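Nicotinate phosphoribosyltransferase (Porphyromonas gingivalis, PDB 2IM5) probably catalyses the ATP-driven synthesis of nicotinate ribonucleotide from nicotinate and phosphoribosyl diphosphate, the entry step from nicotinate into NAD biosynthesis. Local coordinates at residues Ser195-Ala200 with Leu205-Thr210; Asp235-Tyr240 with Lys263-Leu268; Gly277-Phe282 with Ile314-Leu319; Lys285-Tyr290 with Val295-Lys300; Val366-Val371 with Leu384-Leu389. All coordinates share one frame; numbering follows the deposited sequence.

Contact 1. Residues Ser195-Ala200 with Leu205-Thr210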
# COMPACT_ATOMS: atom_id res chain seq x y z
N SER A 195 -6.37 -6.91 0.55
CA SER A 195 -5.36 -6.26 1.37
C SER A 195 -5.97 -5.86 2.71
O SER A 195 -5.26 -5.75 3.71
CB SER A 195 -4.82 -5.04 0.63
OG SER A 195 -3.80 -4.42 1.38
N ASN A 196 -7.29 -5.64 2.72
CA ASN A 196 -8.00 -5.25 3.93
C ASN A 196 -8.11 -6.46 4.87
O ASN A 196 -8.92 -7.36 4.63
CB ASN A 196 -9.39 -4.74 3.58
CG ASN A 196 -10.10 -4.12 4.76
OD1 ASN A 196 -10.16 -4.70 5.84
ND2 ASN A 196 -10.63 -2.92 4.56
N VAL A 197 -7.30 -6.46 5.92
CA VAL A 197 -7.29 -7.59 6.86
C VAL A 197 -8.64 -7.86 7.52
O VAL A 197 -9.03 -9.02 7.69
CB VAL A 197 -6.21 -7.38 7.95
CG1 VAL A 197 -6.08 -8.63 8.82
CG2 VAL A 197 -4.88 -7.05 7.28
N HIS A 198 -9.35 -6.79 7.88
CA HIS A 198 -10.66 -6.91 8.49
C HIS A 198 -11.67 -7.61 7.58
O HIS A 198 -12.39 -8.53 8.01
CB HIS A 198 -11.20 -5.53 8.86
CG HIS A 198 -12.68 -5.51 9.11
ND1 HIS A 198 -13.28 -6.27 10.08
CD2 HIS A 198 -13.68 -4.82 8.50
CE1 HIS A 198 -14.59 -6.05 10.07
NE2 HIS A 198 -14.85 -5.18 9.12
N LEU A 199 -11.74 -7.18 6.32
CA LEU A 199 -12.67 -7.79 5.39
C LEU A 199 -12.25 -9.20 4.98
O LEU A 199 -13.09 -10.00 4.57
CB LEU A 199 -12.84 -6.88 4.17
CG LEU A 199 -13.54 -5.56 4.52
CD1 LEU A 199 -13.71 -4.71 3.27
CD2 LEU A 199 -14.91 -5.85 5.16
N ALA A 200 -10.96 -9.51 5.08
CA ALA A 200 -10.49 -10.84 4.74
C ALA A 200 -10.99 -11.76 5.86
O ALA A 200 -11.39 -12.90 5.62
CB ALA A 200 -8.97 -10.86 4.69
N LEU A 205 -11.45 -14.65 3.37
CA LEU A 205 -10.56 -14.58 2.23
C LEU A 205 -9.11 -14.51 2.70
O LEU A 205 -8.85 -14.23 3.87
CB LEU A 205 -10.86 -13.32 1.40
CG LEU A 205 -12.26 -13.18 0.80
CD1 LEU A 205 -12.41 -11.78 0.20
CD2 LEU A 205 -12.49 -14.26 -0.26
N ARG A 206 -8.18 -14.78 1.80
CA ARG A 206 -6.76 -14.69 2.11
C ARG A 206 -6.39 -13.21 2.15
O ARG A 206 -7.03 -12.40 1.46
CB ARG A 206 -5.91 -15.35 1.02
CG ARG A 206 -5.96 -16.87 0.96
CD ARG A 206 -4.96 -17.39 -0.08
NE ARG A 206 -5.39 -17.11 -1.44
CZ ARG A 206 -6.19 -17.90 -2.15
NH1 ARG A 206 -6.65 -19.04 -1.63
NH2 ARG A 206 -6.56 -17.56 -3.38
N VAL A 207 -5.39 -12.84 2.94
CA VAL A 207 -4.95 -11.46 2.96
C VAL A 207 -3.92 -11.39 1.85
O VAL A 207 -3.26 -12.39 1.56
CB VAL A 207 -4.30 -11.05 4.30
CG1 VAL A 207 -5.34 -11.03 5.40
CG2 VAL A 207 -3.16 -12.00 4.64
N SER A 208 -3.78 -10.24 1.21
CA SER A 208 -2.84 -10.10 0.11
C SER A 208 -2.16 -8.74 0.14
O SER A 208 -2.79 -7.72 0.39
CB SER A 208 -3.60 -10.28 -1.21
OG SER A 208 -2.79 -10.00 -2.33
N GLY A 209 -0.85 -8.73 -0.13
CA GLY A 209 -0.12 -7.48 -0.13
C GLY A 209 1.38 -7.68 -0.24
O GLY A 209 1.87 -8.81 -0.18
N THR A 210 2.12 -6.59 -0.42
CA THR A 210 3.57 -6.66 -0.53
C THR A 210 4.16 -5.60 0.38
O THR A 210 3.42 -4.79 0.92
CB THR A 210 4.04 -6.34 -1.97
OG1 THR A 210 3.76 -4.96 -2.26
CG2 THR A 210 3.31 -7.22 -2.98
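Ala200 O takes a hydrogen bond from Leu205 N at 2.9 Å, with the donor lying in the carbonyl plane on a lone pair and an N-H...O angle of 156°. This bond ties the helix to the chain that turns back along it. Beside it, Ala200 CB rests on Val207 CG1 at 3.7 Å, and Val207 CG1 also meets Val197 CG1, more loosely, at 4.2 Å. Val207 brings CG1 there by setting it beside its own backbone N (chi1 -68°). At the other end, Ser195 CA makes a short CA-H...O contact with Ser208 O, 3.1 Å away.

A shell further out, Asn196 N-caps the helix: its OD1 accepts from Leu199 N at 3.0 Å, met from above the carbonyl plane, while ND2 is held by Asp9. Ser195 OG is bonded to Asp11 and Ser208 OG to Ser163, so both hydroxyls are tied to other parts of the chain.

Strand 191-194, helix 197-203 and the short strand 206-207 form a beta-alpha-beta unit at one edge of the parallel sheet. Arg206 and Ser208 bond through the backbone to Thr194, Leu205 leans on helix 173-186, and Val197 and Val207 pack against helix 12-24.

Contact 2. Residues Asp235-Tyr240 with Lys263-Leu268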
# COMPACT_ATOMS: atom_id res chain seq x y z
N ASP A 235 17.03 -6.95 4.93
CA ASP A 235 16.32 -6.79 6.19
C ASP A 235 14.95 -7.46 6.13
O ASP A 235 14.50 -8.03 7.12
CB ASP A 235 16.17 -5.30 6.53
CG ASP A 235 17.50 -4.67 6.97
OD1 ASP A 235 18.46 -5.43 7.21
OD2 ASP A 235 17.58 -3.43 7.09
N TRP A 236 14.30 -7.40 4.98
CA TRP A 236 12.99 -8.03 4.84
C TRP A 236 13.13 -9.55 5.01
O TRP A 236 12.28 -10.21 5.61
CB TRP A 236 12.39 -7.70 3.47
CG TRP A 236 10.94 -8.08 3.33
CD1 TRP A 236 10.44 -9.15 2.66
CD2 TRP A 236 9.81 -7.36 3.86
NE1 TRP A 236 9.06 -9.15 2.73
CE2 TRP A 236 8.65 -8.06 3.46
CE3 TRP A 236 9.67 -6.20 4.62
CZ2 TRP A 236 7.37 -7.64 3.80
CZ3 TRP A 236 8.39 -5.77 4.96
CH2 TRP A 236 7.25 -6.49 4.55
N ILE A 237 14.21 -10.09 4.46
CA ILE A 237 14.47 -11.52 4.57
C ILE A 237 14.78 -11.88 6.02
O ILE A 237 14.36 -12.93 6.52
CB ILE A 237 15.67 -11.92 3.68
CG1 ILE A 237 15.29 -11.75 2.21
CG2 ILE A 237 16.09 -13.36 3.98
CD1 ILE A 237 16.47 -11.78 1.27
N ASN A 238 15.51 -11.00 6.71
CA ASN A 238 15.82 -11.25 8.12
C ASN A 238 14.52 -11.34 8.91
O ASN A 238 14.38 -12.17 9.81
CB ASN A 238 16.69 -10.12 8.68
CG ASN A 238 16.89 -10.23 10.19
OD1 ASN A 238 15.99 -9.94 10.99
ND2 ASN A 238 18.08 -10.68 10.59
N VAL A 239 13.57 -10.48 8.57
CA VAL A 239 12.31 -10.47 9.28
C VAL A 239 11.37 -11.62 8.92
O VAL A 239 10.81 -12.27 9.81
CB VAL A 239 11.56 -9.13 9.05
CG1 VAL A 239 10.20 -9.14 9.75
CG2 VAL A 239 12.41 -7.96 9.54
N TYR A 240 11.21 -11.90 7.63
CA TYR A 240 10.26 -12.92 7.21
C TYR A 240 10.79 -14.23 6.65
O TYR A 240 10.02 -15.08 6.23
CB TYR A 240 9.26 -12.28 6.24
CG TYR A 240 8.39 -11.25 6.94
CD1 TYR A 240 7.51 -11.63 7.94
CD2 TYR A 240 8.52 -9.89 6.65
CE1 TYR A 240 6.77 -10.69 8.64
CE2 TYR A 240 7.78 -8.94 7.35
CZ TYR A 240 6.91 -9.35 8.34
OH TYR A 240 6.17 -8.44 9.04
N LYS A 263 21.98 -11.80 -7.91
CA LYS A 263 21.52 -13.13 -8.27
C LYS A 263 20.81 -13.80 -7.09
O LYS A 263 19.79 -14.46 -7.26
CB LYS A 263 22.70 -13.99 -8.72
CG LYS A 263 22.30 -15.35 -9.25
CD LYS A 263 23.50 -16.12 -9.78
CE LYS A 263 23.10 -17.52 -10.25
NZ LYS A 263 22.14 -17.48 -11.40
N LYS A 264 21.37 -13.64 -5.90
CA LYS A 264 20.80 -14.22 -4.69
C LYS A 264 19.36 -13.78 -4.46
O LYS A 264 18.47 -14.60 -4.22
CB LYS A 264 21.65 -13.83 -3.48
CG LYS A 264 21.15 -14.39 -2.17
CD LYS A 264 22.10 -14.04 -1.02
CE LYS A 264 22.23 -12.55 -0.82
NZ LYS A 264 23.22 -12.23 0.25
N HIS A 265 19.13 -12.47 -4.53
CA HIS A 265 17.79 -11.93 -4.34
C HIS A 265 16.86 -12.30 -5.50
O HIS A 265 15.68 -12.61 -5.29
CB HIS A 265 17.86 -10.42 -4.16
CG HIS A 265 18.47 -10.01 -2.86
ND1 HIS A 265 18.98 -8.75 -2.63
CD2 HIS A 265 18.64 -10.70 -1.71
CE1 HIS A 265 19.45 -8.68 -1.40
NE2 HIS A 265 19.26 -9.86 -0.82
N ALA A 266 17.39 -12.28 -6.72
CA ALA A 266 16.59 -12.63 -7.88
C ALA A 266 16.10 -14.08 -7.74
O ALA A 266 14.97 -14.40 -8.10
CB ALA A 266 17.40 -12.47 -9.16
N MET A 267 16.95 -14.94 -7.21
CA MET A 267 16.61 -16.35 -7.04
C MET A 267 15.66 -16.59 -5.87
O MET A 267 14.74 -17.41 -5.96
CB MET A 267 17.86 -17.19 -6.82
CG MET A 267 18.77 -17.30 -8.05
SD MET A 267 20.24 -18.25 -7.65
CE MET A 267 21.10 -17.11 -6.76
N LEU A 268 15.87 -15.86 -4.78
CA LEU A 268 15.05 -16.01 -3.59
C LEU A 268 13.63 -15.41 -3.68
O LEU A 268 12.66 -16.07 -3.31
CB LEU A 268 15.78 -15.41 -2.38
CG LEU A 268 15.08 -15.42 -1.03
CD1 LEU A 268 14.62 -16.82 -0.67
CD2 LEU A 268 16.05 -14.90 0.03
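Ile237 bridges two helices, 228-240 and 263-268, in the domain whose sequence family belongs to the TIM-barrel clan, and its side chain reaches out to meet those of helix 263-268. CB leaves the backbone toward that helix. The CG2 branch is anti to the backbone N, whereas CG1 stands anti to the carbonyl carbon (chi1 -67°) and continues the chain across. Ile237 CG1 comes to 3.9 Å from Leu268 CD2. From there an extended second torsion (chi2 166°) carries CD1 out to the side chains of the other helix, where it meets Leu268 CD2 tip to tip. Ile237 CD1 also lies obliquely against the imidazole, 3.8 Å from His265 CD2.

The imidazole is held from the helix 228-240 side as well: its NE2 is hydrogen-bonded to Glu234, and Tyr230 meets the ring with the planes inclined. No hydrogen bond links the two segments, so the direct contact between them is apolar. Its tightest point is Ile237 CD1 against Leu268 CD2, 3.4 Å apart, which is closer than is usual for two methyl carbons.

Contact 3. Residues Gly277-Phe282 with Ile314-Leu319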
# COMPACT_ATOMS: atom_id res chain seq x y z
N GLY A 277 4.71 3.50 -14.53
CA GLY A 277 5.30 3.40 -15.85
C GLY A 277 4.57 2.39 -16.73
O GLY A 277 3.64 1.71 -16.29
N ASP A 278 5.01 2.29 -17.98
CA ASP A 278 4.39 1.36 -18.92
C ASP A 278 4.68 -0.09 -18.55
O ASP A 278 5.84 -0.48 -18.41
CB ASP A 278 4.90 1.65 -20.33
CG ASP A 278 4.44 0.61 -21.33
OD1 ASP A 278 3.21 0.45 -21.50
OD2 ASP A 278 5.30 -0.04 -21.95
N PRO A 279 3.62 -0.91 -18.39
CA PRO A 279 3.79 -2.32 -18.03
C PRO A 279 4.59 -3.15 -19.04
O PRO A 279 5.40 -4.01 -18.65
CB PRO A 279 2.34 -2.81 -17.87
CG PRO A 279 1.57 -1.91 -18.78
CD PRO A 279 2.20 -0.57 -18.53
N GLU A 280 4.38 -2.90 -20.32
CA GLU A 280 5.11 -3.63 -21.36
C GLU A 280 6.61 -3.37 -21.26
O GLU A 280 7.42 -4.27 -21.46
CB GLU A 280 4.59 -3.22 -22.74
CG GLU A 280 5.35 -3.85 -23.90
CD GLU A 280 4.50 -3.93 -25.17
OE1 GLU A 280 3.67 -3.02 -25.40
OE2 GLU A 280 4.68 -4.90 -25.94
N ILE A 281 6.98 -2.13 -20.95
CA ILE A 281 8.38 -1.78 -20.80
C ILE A 281 8.94 -2.47 -19.55
O ILE A 281 10.06 -2.97 -19.56
CB ILE A 281 8.56 -0.25 -20.69
CG1 ILE A 281 8.28 0.39 -22.05
CG2 ILE A 281 9.96 0.09 -20.20
CD1 ILE A 281 8.28 1.89 -22.03
N PHE A 282 8.14 -2.51 -18.49
CA PHE A 282 8.56 -3.15 -17.25
C PHE A 282 8.80 -4.64 -17.49
O PHE A 282 9.79 -5.21 -17.02
CB PHE A 282 7.49 -2.99 -16.17
CG PHE A 282 7.87 -3.59 -14.85
CD1 PHE A 282 8.59 -2.86 -13.91
CD2 PHE A 282 7.52 -4.91 -14.55
CE1 PHE A 282 8.96 -3.42 -12.69
CE2 PHE A 282 7.88 -5.48 -13.34
CZ PHE A 282 8.61 -4.74 -12.40
N ILE A 314 -6.49 -7.73 -18.17
CA ILE A 314 -6.57 -8.74 -19.21
C ILE A 314 -5.55 -8.45 -20.32
O ILE A 314 -4.94 -9.36 -20.86
CB ILE A 314 -8.00 -8.81 -19.80
CG1 ILE A 314 -8.95 -9.39 -18.74
CG2 ILE A 314 -8.02 -9.69 -21.06
CD1 ILE A 314 -10.41 -9.31 -19.11
N GLU A 315 -5.38 -7.17 -20.65
CA GLU A 315 -4.42 -6.78 -21.69
C GLU A 315 -2.99 -7.10 -21.26
O GLU A 315 -2.21 -7.66 -22.03
CB GLU A 315 -4.55 -5.28 -21.98
CG GLU A 315 -5.81 -4.88 -22.71
CD GLU A 315 -6.13 -3.40 -22.56
OE1 GLU A 315 -5.18 -2.58 -22.61
OE2 GLU A 315 -7.32 -3.05 -22.40
N ILE A 316 -2.64 -6.74 -20.02
CA ILE A 316 -1.30 -7.01 -19.50
C ILE A 316 -1.08 -8.52 -19.46
O ILE A 316 0.02 -9.01 -19.73
CB ILE A 316 -1.12 -6.44 -18.07
CG1 ILE A 316 -1.18 -4.91 -18.12
CG2 ILE A 316 0.22 -6.90 -17.48
CD1 ILE A 316 -1.15 -4.25 -16.74
N GLN A 317 -2.14 -9.24 -19.13
CA GLN A 317 -2.09 -10.69 -19.05
C GLN A 317 -1.63 -11.27 -20.40
O GLN A 317 -0.86 -12.23 -20.43
CB GLN A 317 -3.49 -11.20 -18.65
CG GLN A 317 -3.60 -12.67 -18.34
CD GLN A 317 -4.92 -13.00 -17.65
OE1 GLN A 317 -5.92 -12.28 -17.81
NE2 GLN A 317 -4.94 -14.09 -16.89
N LYS A 318 -2.07 -10.67 -21.50
CA LYS A 318 -1.68 -11.14 -22.83
C LYS A 318 -0.19 -10.87 -23.05
O LYS A 318 0.53 -11.72 -23.58
CB LYS A 318 -2.48 -10.43 -23.92
CG LYS A 318 -3.99 -10.63 -23.83
CD LYS A 318 -4.71 -9.91 -24.97
CE LYS A 318 -6.22 -9.88 -24.74
NZ LYS A 318 -6.77 -11.24 -24.50
N LEU A 319 0.25 -9.68 -22.67
CA LEU A 319 1.66 -9.30 -22.81
C LEU A 319 2.59 -10.28 -22.09
O LEU A 319 3.71 -10.52 -22.54
CB LEU A 319 1.88 -7.90 -22.25
CG LEU A 319 1.67 -6.68 -23.15
CD1 LEU A 319 0.48 -6.88 -24.07
CD2 LEU A 319 1.50 -5.44 -22.28
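Ile316 sets CG1 beside its backbone N (chi1 -66°) and keeps the chain extended beyond it (chi2 175°), a combination that brings CD1 to the pyrrolidine ring of Pro279. The two side chains cross at about a right angle. Ile316 CD1 lies 3.9 Å from Pro279 CB, and Ile316 CG1 is 4.1 Å from Pro279 CG, so the end of the isoleucine lies against the CB-CG bond of the ring rather than touching it at a single atom. Three residues further along the same helix, Leu319 bends at chi2 (39°) and applies CD2 to Glu280 CB at 3.8 Å. The glutamate meets it with CB, at the root of the side chain.

Helices 279-292 and 310-320 follow successive parallel strands, 271-274 and 301-304, in the beta/alpha arrangement of this enzyme family. Their side chains meet above strand 301-304, where Pro279 and Ile316 both touch Phe304. Pro279 is the first residue of its helix. Just before it, Asp278 is the N-cap, its OD2 accepting from Ile281 N at 2.9 Å from above the carboxylate plane. Phe282, one turn on, faces inward onto Leu272 and Ile302 of the two strands.

Contact 4. Residues Lys285-Tyr290 with Val295-Lys300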
# COMPACT_ATOMS: atom_id res chain seq x y z
N LYS A 285 12.23 -5.24 -19.20
CA LYS A 285 13.34 -5.05 -18.27
C LYS A 285 13.49 -6.24 -17.33
O LYS A 285 14.59 -6.76 -17.13
CB LYS A 285 13.14 -3.78 -17.44
CG LYS A 285 13.20 -2.48 -18.23
CD LYS A 285 12.89 -1.29 -17.34
CE LYS A 285 13.03 0.04 -18.09
NZ LYS A 285 12.53 1.19 -17.25
N ALA A 286 12.37 -6.68 -16.76
CA ALA A 286 12.37 -7.80 -15.83
C ALA A 286 12.88 -9.08 -16.49
O ALA A 286 13.81 -9.72 -15.99
CB ALA A 286 10.96 -8.03 -15.30
N VAL A 287 12.27 -9.45 -17.61
CA VAL A 287 12.67 -10.65 -18.33
C VAL A 287 14.14 -10.59 -18.74
O VAL A 287 14.87 -11.58 -18.61
CB VAL A 287 11.80 -10.87 -19.58
CG1 VAL A 287 12.36 -12.02 -20.42
CG2 VAL A 287 10.38 -11.18 -19.16
N ARG A 288 14.59 -9.43 -19.22
CA ARG A 288 15.98 -9.30 -19.64
C ARG A 288 16.96 -9.46 -18.48
O ARG A 288 17.97 -10.15 -18.60
CB ARG A 288 16.21 -7.95 -20.34
CG ARG A 288 17.68 -7.71 -20.68
CD ARG A 288 17.92 -6.58 -21.69
NE ARG A 288 17.59 -5.25 -21.17
CZ ARG A 288 16.39 -4.68 -21.30
NH1 ARG A 288 15.41 -5.31 -21.92
NH2 ARG A 288 16.18 -3.47 -20.79
N ARG A 289 16.67 -8.82 -17.35
CA ARG A 289 17.56 -8.91 -16.21
C ARG A 289 17.60 -10.33 -15.64
O ARG A 289 18.66 -10.81 -15.25
CB ARG A 289 17.13 -7.92 -15.11
CG ARG A 289 18.05 -7.91 -13.90
CD ARG A 289 19.52 -7.73 -14.30
NE ARG A 289 20.38 -7.64 -13.12
CZ ARG A 289 21.69 -7.82 -13.12
NH1 ARG A 289 22.32 -8.10 -14.25
NH2 ARG A 289 22.38 -7.72 -11.99
N TYR A 290 16.46 -11.00 -15.59
CA TYR A 290 16.44 -12.37 -15.09
C TYR A 290 17.34 -13.26 -15.94
O TYR A 290 18.08 -14.09 -15.42
CB TYR A 290 15.03 -12.93 -15.09
CG TYR A 290 14.21 -12.58 -13.86
CD1 TYR A 290 14.73 -12.74 -12.58
CD2 TYR A 290 12.89 -12.13 -13.99
CE1 TYR A 290 13.96 -12.47 -11.44
CE2 TYR A 290 12.12 -11.85 -12.87
CZ TYR A 290 12.65 -12.02 -11.59
OH TYR A 290 11.88 -11.75 -10.48
N VAL A 295 18.45 -16.63 -14.42
CA VAL A 295 17.33 -17.02 -13.58
C VAL A 295 16.16 -17.14 -14.55
O VAL A 295 15.99 -16.29 -15.42
CB VAL A 295 17.02 -15.95 -12.51
CG1 VAL A 295 15.73 -16.28 -11.79
CG2 VAL A 295 18.17 -15.89 -11.52
N ASP A 296 15.36 -18.20 -14.41
CA ASP A 296 14.24 -18.42 -15.31
C ASP A 296 13.04 -17.54 -15.00
O ASP A 296 12.33 -17.75 -14.02
CB ASP A 296 13.83 -19.90 -15.27
CG ASP A 296 12.73 -20.23 -16.27
OD1 ASP A 296 12.50 -19.43 -17.20
OD2 ASP A 296 12.12 -21.31 -16.12
N PRO A 297 12.78 -16.53 -15.85
CA PRO A 297 11.65 -15.62 -15.64
C PRO A 297 10.29 -16.30 -15.67
O PRO A 297 9.33 -15.82 -15.06
CB PRO A 297 11.81 -14.60 -16.77
CG PRO A 297 12.50 -15.38 -17.84
CD PRO A 297 13.52 -16.18 -17.08
N LYS A 298 10.20 -17.43 -16.35
CA LYS A 298 8.94 -18.15 -16.45
C LYS A 298 8.43 -18.69 -15.12
O LYS A 298 7.24 -18.91 -14.95
CB LYS A 298 9.06 -19.27 -17.48
CG LYS A 298 9.30 -18.74 -18.88
CD LYS A 298 9.42 -19.85 -19.91
CE LYS A 298 9.66 -19.28 -21.29
NZ LYS A 298 9.71 -20.36 -22.32
N ILE A 299 9.33 -18.90 -14.16
CA ILE A 299 8.90 -19.40 -12.86
C ILE A 299 8.63 -18.24 -11.90
O ILE A 299 8.21 -18.45 -10.76
CB ILE A 299 9.94 -20.36 -12.23
CG1 ILE A 299 11.21 -19.59 -11.85
CG2 ILE A 299 10.27 -21.48 -13.21
CD1 ILE A 299 12.28 -20.46 -11.21
N LYS A 300 8.88 -17.01 -12.35
CA LYS A 300 8.65 -15.84 -11.52
C LYS A 300 7.30 -15.20 -11.84
O LYS A 300 6.69 -15.50 -12.87
CB LYS A 300 9.77 -14.81 -11.74
CG LYS A 300 11.16 -15.33 -11.44
CD LYS A 300 11.31 -15.75 -9.98
CE LYS A 300 12.74 -16.22 -9.69
NZ LYS A 300 12.93 -16.59 -8.26
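Tyr290 O accepts from Val295 N at 2.8 Å with an N-H...O angle of 166°, the donor tilted 31° from the carbonyl plane, and this bond draws the chain leaving helix 279-292 back against it. The tyrosine carries most of what follows. With CG beside its backbone N, its ring is laid against three residues of 295-300. Tyr290 CD1 meets Val295 CG1 at 3.8 Å, and Tyr290 CD2 meets Pro297 CB at 3.9 Å, both obliquely. Lys300 instead crosses over one face: its CG stands 3.6 Å from Tyr290 CZ, offset toward the rim, in a CH-pi contact. One turn back, Val287 CG1 adds a looser touch on Pro297 CG at 4.2 Å.

An Asx turn, Asp296 OD1 accepting from Lys298 N at 3.2 Å, leads into the 3-10 segment 297-299 and overlaps its first residues. This turn brings Lys300 to the start of strand 301-304.

Bent at chi2 (-62°), Lys300 gives its methylenes to the tyrosine while NZ goes on to the carbonyls of Phe269 and Ala266. The buried ammonium is thus met by backbone oxygens near the C-terminal end of helix 263-268, an environment that would probably favour its positive charge.

Contact 5. Residues Val366-Val371 with Leu384-Leu389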
# COMPACT_ATOMS: atom_id res chain seq x y z
N VAL A 366 12.57 10.21 -0.23
CA VAL A 366 12.11 10.55 -1.56
C VAL A 366 11.71 9.29 -2.31
O VAL A 366 12.03 8.18 -1.90
CB VAL A 366 13.20 11.30 -2.38
CG1 VAL A 366 13.66 12.53 -1.63
CG2 VAL A 366 14.36 10.38 -2.65
N LYS A 367 10.99 9.49 -3.40
CA LYS A 367 10.54 8.39 -4.25
C LYS A 367 10.61 8.91 -5.68
O LYS A 367 10.15 10.02 -5.95
CB LYS A 367 9.10 8.00 -3.92
CG LYS A 367 8.56 6.93 -4.85
CD LYS A 367 7.10 6.66 -4.57
CE LYS A 367 6.48 5.86 -5.71
NZ LYS A 367 5.01 5.71 -5.51
N LEU A 368 11.19 8.13 -6.58
CA LEU A 368 11.34 8.57 -7.96
C LEU A 368 10.33 8.00 -8.96
O LEU A 368 9.88 8.73 -9.86
CB LEU A 368 12.76 8.27 -8.43
CG LEU A 368 13.89 8.86 -7.57
CD1 LEU A 368 15.23 8.53 -8.20
CD2 LEU A 368 13.71 10.37 -7.44
N SER A 369 9.96 6.73 -8.82
CA SER A 369 9.01 6.08 -9.74
C SER A 369 9.58 5.93 -11.15
O SER A 369 10.64 6.48 -11.47
CB SER A 369 7.69 6.85 -9.82
OG SER A 369 7.68 7.72 -10.94
N ASP A 370 8.87 5.19 -12.00
CA ASP A 370 9.31 4.97 -13.37
C ASP A 370 8.72 5.97 -14.37
O ASP A 370 8.87 5.81 -15.57
CB ASP A 370 8.98 3.55 -13.83
CG ASP A 370 9.88 2.51 -13.20
OD1 ASP A 370 11.07 2.80 -12.99
OD2 ASP A 370 9.39 1.40 -12.91
N VAL A 371 8.05 6.99 -13.87
CA VAL A 371 7.49 8.00 -14.76
C VAL A 371 8.37 9.23 -14.68
O VAL A 371 8.51 9.83 -13.61
CB VAL A 371 6.05 8.37 -14.37
CG1 VAL A 371 5.54 9.47 -15.30
CG2 VAL A 371 5.15 7.14 -14.47
N LEU A 384 19.63 15.17 -4.95
CA LEU A 384 20.73 14.41 -4.36
C LEU A 384 20.60 12.93 -4.73
O LEU A 384 21.58 12.29 -5.08
CB LEU A 384 20.73 14.58 -2.84
CG LEU A 384 21.87 13.86 -2.10
CD1 LEU A 384 23.19 14.51 -2.46
CD2 LEU A 384 21.65 13.95 -0.59
N ALA A 385 19.38 12.40 -4.67
CA ALA A 385 19.16 10.99 -5.00
C ALA A 385 19.52 10.73 -6.46
O ALA A 385 20.24 9.78 -6.77
CB ALA A 385 17.72 10.60 -4.74
N MET A 386 19.02 11.58 -7.35
CA MET A 386 19.32 11.44 -8.77
C MET A 386 20.83 11.53 -9.03
O MET A 386 21.38 10.69 -9.73
CB MET A 386 18.57 12.49 -9.59
CG MET A 386 17.06 12.32 -9.55
SD MET A 386 16.10 13.49 -10.56
CE MET A 386 15.93 12.60 -12.02
N ASN A 387 21.48 12.53 -8.46
CA ASN A 387 22.93 12.68 -8.66
C ASN A 387 23.67 11.47 -8.09
O ASN A 387 24.60 10.97 -8.69
CB ASN A 387 23.44 13.97 -8.00
CG ASN A 387 22.92 15.23 -8.68
OD1 ASN A 387 22.76 15.25 -9.90
ND2 ASN A 387 22.67 16.28 -7.90
N THR A 388 23.24 11.00 -6.92
CA THR A 388 23.88 9.86 -6.28
C THR A 388 23.76 8.60 -7.13
O THR A 388 24.69 7.81 -7.23
CB THR A 388 23.26 9.58 -4.89
OG1 THR A 388 23.42 10.72 -4.05
CG2 THR A 388 23.92 8.36 -4.24
N LEU A 389 22.60 8.42 -7.73
CA LEU A 389 22.35 7.24 -8.54
C LEU A 389 22.75 7.42 -10.00
O LEU A 389 22.57 6.53 -10.81
CB LEU A 389 20.88 6.85 -8.45
CG LEU A 389 20.43 6.50 -7.03
CD1 LEU A 389 18.92 6.36 -6.96
CD2 LEU A 389 21.13 5.22 -6.60
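Ala385 places its CB 4.0 Å from Val366 CG2, the nearest approach between 366-371 and 384-389. Val366 holds that methyl between its own backbone N and carbonyl carbon, with CG1 turned beside the N (chi1 -56°). Next along the helix, Met386 offers CG to Leu368 CD2 at 4.4 Å. Thr388 works within the helix: its OG1 donates to Leu384 O at 2.6 Å, and its N reaches the same oxygen from the opposite face of the carbonyl plane, so two bonds grip one acceptor. Leu389 then closes the contact, its CD1 lying 4.5 Å from Leu368 CD1. Leu368 therefore has one methyl for each of two helix residues, an extended chi2 (-177°) carrying the fork toward them.

All of these cross-contacts are apolar and none is tight. Within the loop, Ser369 OG accepts from Val371 N at 3.0 Å in an ST turn; Asp370 OD2 is bonded to Thr254 outside it.

Among its neighbours, the loop follows the edge strand 363-364 of the antiparallel sheet and runs beside helix 213-223, with Gln217 bonded to Val366 O. Ile382, a turn earlier on helix 379-389, also touches Val366 and Leu368, and Ala385 reaches Tyr225.

How the contacts relate
Contacts 4 and 5 are the buried ones; contacts 1, 2 and 3 are only partly so. Contacts 1 and 4 each pair a helix with the chain that closely follows it and use a backbone hydrogen bond beside apolar packing, whereas contacts 2, 3 and 5 join more distant pieces through side-chain carbons alone. Helix 279-292 serves both contact 3, at its start, and contact 4, farther along. Contact 4 also touches contact 2 where Met267 CG packs on Val295 CG2 at 3.8 Å, and contact 3 meets contact 5 where Gly277 N lies 3.7 Å from Val371 CG2. Contact 1 touches none of the others; its centre is about 31 Å from that of contact 5, on the opposite side of the chain's centre.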